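Local structure of D-alanyl-D-alanine carboxypeptidase (Enterococcus faecalis V583, 5ZHF) at residues I174-T185 with I205-E214; V58-R68 with I92-T100. The protein removes the C-terminal D-alanine from peptidoglycan-derived pentapeptides as a zinc-dependent DD-carboxypeptidase and is associated with vancomycin resistance. One frame throughout, in Å; residues are numbered along the deposited sequence.

Contact 1 of 2, residues I174-T185 with I205-E214; sequences IRRYPPDKTEIT and IYHQGLCLEE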
# COMPACT_ATOMS: atom_id res chain seq x y z
N ILE A 174 7.10 4.00 -1.26
CA ILE A 174 7.85 2.83 -0.81
C ILE A 174 7.05 1.55 -0.96
O ILE A 174 5.80 1.53 -0.86
CB ILE A 174 8.34 2.98 0.65
CG1 ILE A 174 7.16 3.16 1.64
CG2 ILE A 174 9.29 4.16 0.74
CD1 ILE A 174 7.58 3.30 3.10
N ARG A 175 7.80 0.46 -1.20
CA ARG A 175 7.28 -0.89 -1.15
C ARG A 175 7.05 -1.18 0.33
O ARG A 175 7.99 -1.48 1.08
CB ARG A 175 8.27 -1.87 -1.78
CG ARG A 175 7.75 -3.28 -1.88
CD ARG A 175 8.82 -4.20 -2.40
NE ARG A 175 8.36 -5.59 -2.50
CZ ARG A 175 9.00 -6.55 -3.16
NH1 ARG A 175 10.12 -6.29 -3.83
NH2 ARG A 175 8.50 -7.77 -3.19
N ARG A 176 5.81 -1.01 0.75
CA ARG A 176 5.49 -0.88 2.16
C ARG A 176 5.72 -2.15 2.97
O ARG A 176 6.06 -2.08 4.16
CB ARG A 176 4.04 -0.48 2.31
CG ARG A 176 3.56 -0.26 3.73
CD ARG A 176 4.33 0.85 4.39
NE ARG A 176 3.85 1.08 5.75
CZ ARG A 176 4.27 0.43 6.84
NH1 ARG A 176 5.13 -0.59 6.76
NH2 ARG A 176 3.78 0.79 8.02
N TYR A 177 5.48 -3.29 2.33
CA TYR A 177 5.48 -4.60 3.01
C TYR A 177 6.45 -5.55 2.31
O TYR A 177 6.03 -6.48 1.63
CB TYR A 177 4.08 -5.17 3.05
CG TYR A 177 3.04 -4.27 3.69
CD1 TYR A 177 3.20 -3.78 5.00
CD2 TYR A 177 1.90 -3.86 2.98
CE1 TYR A 177 2.25 -2.97 5.59
CE2 TYR A 177 0.94 -3.04 3.57
CZ TYR A 177 1.12 -2.58 4.86
OH TYR A 177 0.15 -1.77 5.44
N PRO A 178 7.75 -5.29 2.46
CA PRO A 178 8.73 -6.11 1.75
C PRO A 178 8.87 -7.50 2.34
O PRO A 178 8.53 -7.73 3.50
CB PRO A 178 10.03 -5.31 1.86
CG PRO A 178 9.87 -4.43 3.01
CD PRO A 178 8.40 -4.23 3.25
N PRO A 179 9.33 -8.45 1.52
CA PRO A 179 9.35 -9.85 1.97
C PRO A 179 10.29 -10.13 3.15
O PRO A 179 10.04 -11.05 3.91
CB PRO A 179 9.80 -10.62 0.71
CG PRO A 179 10.41 -9.62 -0.20
CD PRO A 179 9.75 -8.31 0.11
N ASP A 180 11.33 -9.33 3.30
CA ASP A 180 12.31 -9.53 4.37
C ASP A 180 12.00 -8.77 5.66
O ASP A 180 12.82 -8.75 6.56
CB ASP A 180 13.72 -9.20 3.87
CG ASP A 180 13.91 -7.75 3.53
OD1 ASP A 180 12.93 -7.05 3.19
OD2 ASP A 180 15.07 -7.30 3.60
N LYS A 181 10.82 -8.14 5.76
CA LYS A 181 10.41 -7.39 6.95
C LYS A 181 9.06 -7.81 7.53
O LYS A 181 8.48 -7.06 8.34
CB LYS A 181 10.35 -5.88 6.63
CG LYS A 181 11.64 -5.30 6.09
CD LYS A 181 12.71 -5.21 7.16
CE LYS A 181 13.98 -4.67 6.53
NZ LYS A 181 15.01 -4.29 7.51
N THR A 182 8.57 -9.00 7.18
CA THR A 182 7.25 -9.46 7.67
C THR A 182 7.18 -9.55 9.20
O THR A 182 6.13 -9.31 9.79
CB THR A 182 6.82 -10.81 7.03
OG1 THR A 182 7.74 -11.85 7.40
CG2 THR A 182 6.76 -10.71 5.50
N GLU A 183 8.33 -9.83 9.83
CA GLU A 183 8.42 -9.94 11.27
C GLU A 183 8.37 -8.58 12.01
O GLU A 183 8.20 -8.53 13.24
CB GLU A 183 9.66 -10.76 11.66
CG GLU A 183 9.61 -12.20 11.12
CD GLU A 183 10.83 -13.06 11.46
OE1 GLU A 183 11.91 -12.50 11.77
OE2 GLU A 183 10.72 -14.31 11.40
N ILE A 184 8.51 -7.48 11.28
CA ILE A 184 8.38 -6.15 11.83
C ILE A 184 7.03 -5.54 11.42
O ILE A 184 6.30 -5.03 12.27
CB ILE A 184 9.58 -5.27 11.42
CG1 ILE A 184 10.87 -5.80 12.06
CG2 ILE A 184 9.34 -3.82 11.83
CD1 ILE A 184 12.14 -5.34 11.38
N THR A 185 6.68 -5.63 10.14
CA THR A 185 5.43 -5.01 9.64
C THR A 185 4.16 -5.77 10.04
O THR A 185 3.07 -5.18 10.10
CB THR A 185 5.40 -4.92 8.10
OG1 THR A 185 5.40 -6.25 7.55
CG2 THR A 185 6.54 -4.12 7.57
N ILE A 205 14.73 5.30 3.05
CA ILE A 205 14.19 3.96 3.33
C ILE A 205 14.71 2.94 2.31
O ILE A 205 15.11 1.82 2.67
CB ILE A 205 12.63 4.00 3.40
CG1 ILE A 205 12.21 4.71 4.69
CG2 ILE A 205 12.03 2.60 3.36
CD1 ILE A 205 10.77 5.18 4.73
N TYR A 206 14.71 3.33 1.05
CA TYR A 206 15.15 2.47 -0.01
C TYR A 206 16.64 2.15 0.10
O TYR A 206 17.02 1.00 0.05
CB TYR A 206 14.86 3.09 -1.37
CG TYR A 206 15.37 2.24 -2.50
CD1 TYR A 206 14.63 1.14 -2.95
CD2 TYR A 206 16.59 2.51 -3.11
CE1 TYR A 206 15.10 0.35 -3.99
CE2 TYR A 206 17.07 1.72 -4.16
CZ TYR A 206 16.31 0.65 -4.59
OH TYR A 206 16.76 -0.15 -5.61
N HIS A 207 17.46 3.19 0.25
CA HIS A 207 18.92 3.00 0.33
C HIS A 207 19.35 2.19 1.55
O HIS A 207 20.30 1.41 1.47
CB HIS A 207 19.66 4.34 0.25
CG HIS A 207 19.68 4.93 -1.13
ND1 HIS A 207 20.01 4.20 -2.25
CD2 HIS A 207 19.42 6.19 -1.56
CE1 HIS A 207 19.94 4.97 -3.32
NE2 HIS A 207 19.58 6.19 -2.93
N GLN A 208 18.63 2.33 2.66
CA GLN A 208 18.95 1.61 3.90
C GLN A 208 18.24 0.27 4.05
O GLN A 208 18.52 -0.47 5.00
CB GLN A 208 18.65 2.51 5.10
CG GLN A 208 19.49 3.78 5.13
CD GLN A 208 19.13 4.69 6.28
OE1 GLN A 208 18.82 4.24 7.38
NE2 GLN A 208 19.16 5.98 6.02
N GLY A 209 17.34 -0.05 3.11
CA GLY A 209 16.64 -1.33 3.10
C GLY A 209 15.72 -1.51 4.29
O GLY A 209 15.65 -2.59 4.89
N LEU A 210 15.00 -0.45 4.62
CA LEU A 210 14.14 -0.43 5.80
C LEU A 210 12.69 -0.61 5.43
O LEU A 210 12.32 -0.47 4.26
CB LEU A 210 14.28 0.91 6.51
CG LEU A 210 15.68 1.35 6.90
CD1 LEU A 210 15.66 2.80 7.37
CD2 LEU A 210 16.23 0.41 7.97
N CYS A 211 11.88 -0.95 6.44
CA CYS A 211 10.44 -0.71 6.39
C CYS A 211 10.14 0.57 7.17
O CYS A 211 11.01 1.10 7.87
CB CYS A 211 9.66 -1.91 6.95
SG CYS A 211 9.88 -2.29 8.71
N LEU A 212 8.93 1.08 7.02
CA LEU A 212 8.55 2.35 7.60
C LEU A 212 8.70 2.38 9.14
O LEU A 212 9.22 3.34 9.71
CB LEU A 212 7.13 2.71 7.20
CG LEU A 212 6.63 4.08 7.66
CD1 LEU A 212 7.54 5.22 7.21
CD2 LEU A 212 5.19 4.29 7.21
N GLU A 213 8.27 1.30 9.78
CA GLU A 213 8.37 1.20 11.23
C GLU A 213 9.80 1.40 11.74
O GLU A 213 10.01 2.12 12.73
CB GLU A 213 7.84 -0.14 11.72
CG GLU A 213 6.33 -0.28 11.70
CD GLU A 213 5.74 -0.72 10.36
OE1 GLU A 213 6.49 -0.89 9.34
OE2 GLU A 213 4.50 -0.87 10.32
N GLU A 214 10.77 0.76 11.08
CA GLU A 214 12.20 0.89 11.41
C GLU A 214 12.69 2.31 11.21
O GLU A 214 13.40 2.85 12.07
CB GLU A 214 13.05 -0.02 10.52
CG GLU A 214 12.92 -1.49 10.81
CD GLU A 214 13.72 -2.34 9.83
OE1 GLU A 214 13.47 -2.24 8.62
OE2 GLU A 214 14.62 -3.09 10.27
O HOH W 1 9.81 -0.05 2.65
O HOH W 2 7.86 -0.04 4.64
O HOH W 3 2.71 -2.49 9.06
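Glu214 OE1 is gripped by Lys181 NZ and by the backbone N of Cys211. The lysine comes in on the syn lone pair, with NZ 2.8 Å from Glu214 OE1, and completes a salt bridge. Cys211 N meets the anti lone pair, 3.0 Å from Glu214 OE1. This second bond lets Glu214 reach back to the N-cap residue of its own helix, 212-218. Lys181 bends at chi2 (-71°) and lays its CB and CG along Cys211 CB before its amine meets the carboxylate. Ile184 packs on the same corner. Ile184 CG2 touches Cys211 SG at 3.5 Å, and its CD1 rests against the Glu214 carboxylate.

A second salt bridge joins Arg176 and Glu213 end-on. Arg176 NH2 lies 2.9 Å from Glu213 OE2, and that bond is nearly straight (170°). NH1 takes OE1 in a more bent bond. The two planes are turned 60° apart, so the pair is not coplanar. Leu212 CB sits over the centre of one guanidinium face, and Tyr177 CE1 lies on the opposite face near the rim. NE binds Glu139, and Asn47 also donates to Glu213 OE2. Water 3 links Glu213 OE2 to Thr185 O, while water 2 links Arg176 O to Leu212 N.

Deeper in, Ile174 CD1 meets Ile205 CD1 at 4.0 Å and also touches Leu212 CB. Together these contacts fasten strand 173-175 and helix 182-185 to the C-terminal helices 199-208 and 212-218. Arg176 also packs on the zinc ligand His193. It has two carboxylates at its nitrogens and a side chain packed on each face, so its charge is probably well balanced and its rotation restricted beside the metal site.

Contact 2 of 2, residues V58-R68 with I92-T100; sequences VELEQLSNGER and IVASGYRTT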
# COMPACT_ATOMS: atom_id res chain seq x y z
N VAL A 58 -9.25 13.77 5.02
CA VAL A 58 -8.54 13.61 3.76
C VAL A 58 -9.36 14.25 2.65
O VAL A 58 -10.58 14.07 2.61
CB VAL A 58 -8.21 12.14 3.43
CG1 VAL A 58 -9.47 11.28 3.31
CG2 VAL A 58 -7.36 12.05 2.16
N GLU A 59 -8.69 15.04 1.80
CA GLU A 59 -9.30 15.55 0.59
C GLU A 59 -8.91 14.63 -0.55
O GLU A 59 -7.73 14.44 -0.81
CB GLU A 59 -8.81 16.97 0.29
CG GLU A 59 -9.23 18.01 1.31
CD GLU A 59 -10.73 18.16 1.46
OE1 GLU A 59 -11.47 18.00 0.46
OE2 GLU A 59 -11.20 18.43 2.59
N LEU A 60 -9.91 14.07 -1.23
CA LEU A 60 -9.67 13.06 -2.24
C LEU A 60 -9.85 13.57 -3.64
O LEU A 60 -10.70 14.44 -3.89
CB LEU A 60 -10.60 11.88 -2.02
CG LEU A 60 -10.39 11.19 -0.67
CD1 LEU A 60 -11.54 10.26 -0.33
CD2 LEU A 60 -9.05 10.47 -0.67
N GLU A 61 -9.04 13.04 -4.54
CA GLU A 61 -9.18 13.25 -5.95
C GLU A 61 -9.52 11.92 -6.58
O GLU A 61 -9.02 10.87 -6.16
CB GLU A 61 -7.86 13.73 -6.54
CG GLU A 61 -7.98 14.13 -8.01
CD GLU A 61 -6.68 14.63 -8.59
OE1 GLU A 61 -5.66 13.92 -8.44
OE2 GLU A 61 -6.68 15.72 -9.21
N GLN A 62 -10.35 11.97 -7.61
CA GLN A 62 -10.74 10.77 -8.36
C GLN A 62 -9.84 10.63 -9.57
O GLN A 62 -9.61 11.61 -10.31
CB GLN A 62 -12.19 10.90 -8.77
CG GLN A 62 -12.73 9.65 -9.41
CD GLN A 62 -14.21 9.74 -9.67
OE1 GLN A 62 -15.00 9.97 -8.75
NE2 GLN A 62 -14.60 9.58 -10.93
N LEU A 63 -9.31 9.42 -9.75
CA LEU A 63 -8.50 9.07 -10.90
C LEU A 63 -9.44 8.67 -12.05
O LEU A 63 -10.64 8.51 -11.82
CB LEU A 63 -7.58 7.91 -10.56
CG LEU A 63 -6.61 8.16 -9.42
CD1 LEU A 63 -5.76 6.92 -9.18
CD2 LEU A 63 -5.73 9.35 -9.75
N SER A 64 -8.88 8.49 -13.25
CA SER A 64 -9.72 8.16 -14.42
C SER A 64 -10.53 6.88 -14.23
O SER A 64 -11.65 6.78 -14.75
CB SER A 64 -8.90 8.10 -15.71
OG SER A 64 -7.91 7.12 -15.62
N ASN A 65 -9.98 5.92 -13.49
CA ASN A 65 -10.67 4.66 -13.20
C ASN A 65 -11.62 4.69 -12.00
O ASN A 65 -12.13 3.62 -11.60
CB ASN A 65 -9.67 3.50 -13.08
CG ASN A 65 -8.87 3.53 -11.79
OD1 ASN A 65 -9.02 4.43 -10.93
ND2 ASN A 65 -8.04 2.51 -11.62
N GLY A 66 -11.83 5.87 -11.41
CA GLY A 66 -12.75 6.01 -10.30
C GLY A 66 -12.19 5.72 -8.92
O GLY A 66 -12.85 6.03 -7.90
N GLU A 67 -10.96 5.20 -8.84
CA GLU A 67 -10.27 5.09 -7.56
C GLU A 67 -9.90 6.50 -7.09
O GLU A 67 -9.75 7.40 -7.90
CB GLU A 67 -8.99 4.24 -7.66
CG GLU A 67 -9.26 2.79 -8.03
CD GLU A 67 -10.10 2.03 -7.00
OE1 GLU A 67 -9.86 2.17 -5.79
OE2 GLU A 67 -10.98 1.26 -7.44
N ARG A 68 -9.84 6.67 -5.78
CA ARG A 68 -9.54 7.96 -5.16
C ARG A 68 -8.24 7.90 -4.39
O ARG A 68 -7.87 6.85 -3.85
CB ARG A 68 -10.68 8.37 -4.24
CG ARG A 68 -11.91 8.84 -4.99
CD ARG A 68 -13.09 9.16 -4.05
NE ARG A 68 -13.52 7.96 -3.34
CZ ARG A 68 -14.35 7.91 -2.30
NH1 ARG A 68 -14.85 9.01 -1.77
NH2 ARG A 68 -14.67 6.73 -1.77
N ILE A 92 -1.62 0.06 -13.39
CA ILE A 92 -2.95 0.58 -13.08
C ILE A 92 -3.06 0.68 -11.57
O ILE A 92 -2.39 -0.07 -10.83
CB ILE A 92 -4.09 -0.34 -13.60
CG1 ILE A 92 -4.03 -1.73 -12.94
CG2 ILE A 92 -4.02 -0.49 -15.13
CD1 ILE A 92 -5.26 -2.59 -13.22
N VAL A 93 -3.93 1.56 -11.11
CA VAL A 93 -4.26 1.65 -9.69
C VAL A 93 -5.44 0.72 -9.45
O VAL A 93 -6.59 1.05 -9.76
CB VAL A 93 -4.59 3.08 -9.23
CG1 VAL A 93 -4.96 3.09 -7.74
CG2 VAL A 93 -3.43 4.03 -9.52
N ALA A 94 -5.14 -0.45 -8.92
CA ALA A 94 -6.20 -1.41 -8.63
C ALA A 94 -7.05 -0.96 -7.43
O ALA A 94 -8.25 -1.22 -7.37
CB ALA A 94 -5.60 -2.79 -8.41
N SER A 95 -6.44 -0.28 -6.46
CA SER A 95 -7.16 0.13 -5.27
C SER A 95 -6.43 1.28 -4.60
O SER A 95 -5.22 1.18 -4.32
CB SER A 95 -7.25 -1.02 -4.26
OG SER A 95 -7.94 -0.61 -3.08
N GLY A 96 -7.16 2.36 -4.34
CA GLY A 96 -6.61 3.52 -3.62
C GLY A 96 -7.30 3.64 -2.25
O GLY A 96 -7.23 2.74 -1.41
N TYR A 97 -8.01 4.74 -2.08
CA TYR A 97 -8.74 5.00 -0.86
C TYR A 97 -9.83 3.98 -0.66
O TYR A 97 -10.52 3.60 -1.63
CB TYR A 97 -9.36 6.41 -0.91
CG TYR A 97 -10.18 6.71 0.30
CD1 TYR A 97 -9.58 7.09 1.50
CD2 TYR A 97 -11.56 6.59 0.27
CE1 TYR A 97 -10.34 7.34 2.63
CE2 TYR A 97 -12.32 6.84 1.39
CZ TYR A 97 -11.69 7.22 2.57
OH TYR A 97 -12.43 7.47 3.73
N ARG A 98 -10.03 3.56 0.59
CA ARG A 98 -11.15 2.71 0.96
C ARG A 98 -11.86 3.27 2.18
O ARG A 98 -11.21 3.70 3.13
CB ARG A 98 -10.66 1.32 1.33
CG ARG A 98 -9.99 0.56 0.21
CD ARG A 98 -9.46 -0.75 0.79
NE ARG A 98 -8.61 -1.39 -0.17
CZ ARG A 98 -7.68 -2.30 0.08
NH1 ARG A 98 -7.47 -2.78 1.31
NH2 ARG A 98 -6.95 -2.75 -0.94
N THR A 99 -13.18 3.20 2.16
CA THR A 99 -13.99 3.51 3.34
C THR A 99 -13.88 2.35 4.33
O THR A 99 -13.39 1.26 3.99
CB THR A 99 -15.48 3.70 2.99
OG1 THR A 99 -16.01 2.46 2.52
CG2 THR A 99 -15.70 4.78 1.91
N THR A 100 -14.36 2.60 5.54
CA THR A 100 -14.42 1.57 6.58
C THR A 100 -15.17 0.33 6.10
O THR A 100 -14.67 -0.79 6.25
CB THR A 100 -15.10 2.16 7.84
OG1 THR A 100 -14.30 3.24 8.33
CG2 THR A 100 -15.31 1.08 8.93
O HOH W 4 -10.47 4.34 -4.19
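Asn65, Glu67 and Arg68 hold the backbone of 93-97 through three hydrogen bonds. Asn65 ND2 donates to Val93 O at 2.8 Å, with the acceptor close to the amide plane. Gly96 N donates to Glu67 OE1, which it meets on the anti side, but well out of the carboxylate plane. Tyr97 N binds Arg68 O at 2.8 Å.

The Tyr97 ring packs against the strand 60-62 hairpin. Leu60 CD1 stands over the ring in a CH-pi contact, 3.8 Å from the centroid and 14° off the normal. Val58 CG1 comes to Tyr97 CE1. Arg68 turns at chi3 (-64°) and brings NH2 to the ring edge, 3.7 Å from Tyr97 CD2; guanidinium and ring planes stand 80° apart. Farther along, Leu63 CD1 packs on Val93 CG2.

The second shell sets these groups in place. Asn65 OD1 accepts from Glu67 N in an Asx turn that overlaps the end of the type I turn from Leu63 to Gly66. Water 4 gives hydrogens to Glu67 OE1 and Tyr97 O and accepts from Arg68 N. Gly96 leaves room for Arg68 O, which lies 3.6 Å from Gly96 CA. Ser95 and Ala94 form a classic beta bulge against Asp147, a zinc ligand. Gly96 O bonds to His140, another ligand. Arg98 pairs with Asp147 and also bonds to the substrate-binding Gln103.

At the hairpin, Glu67 OE1 accepts from both Gly96 N and water 4, which would favour the charged form of this carboxylate.

In the fold
Contact 1 is partly buried and contact 2 is a surface contact. They lie on opposite sides of the chain's centre, with contact centres about 24 Å apart. Both reach the same four-stranded sheet, at its two outermost strands: contact 2 at 91-95 and contact 1 at 173-175. Contact 1 ties that edge to helices 199-208 and 212-218. Contact 2 ties the other edge to the separate two-stranded hairpin. Their chemistry differs accordingly. Contact 1 relies on paired charges between side chains, next to an aliphatic patch. Contact 2 relies on polar side chains and a carbonyl that bond to backbone, with one aromatic ring packed beside them. Each borders the zinc site through different ligands, His193 for contact 1, His140 and Asp147 for contact 2.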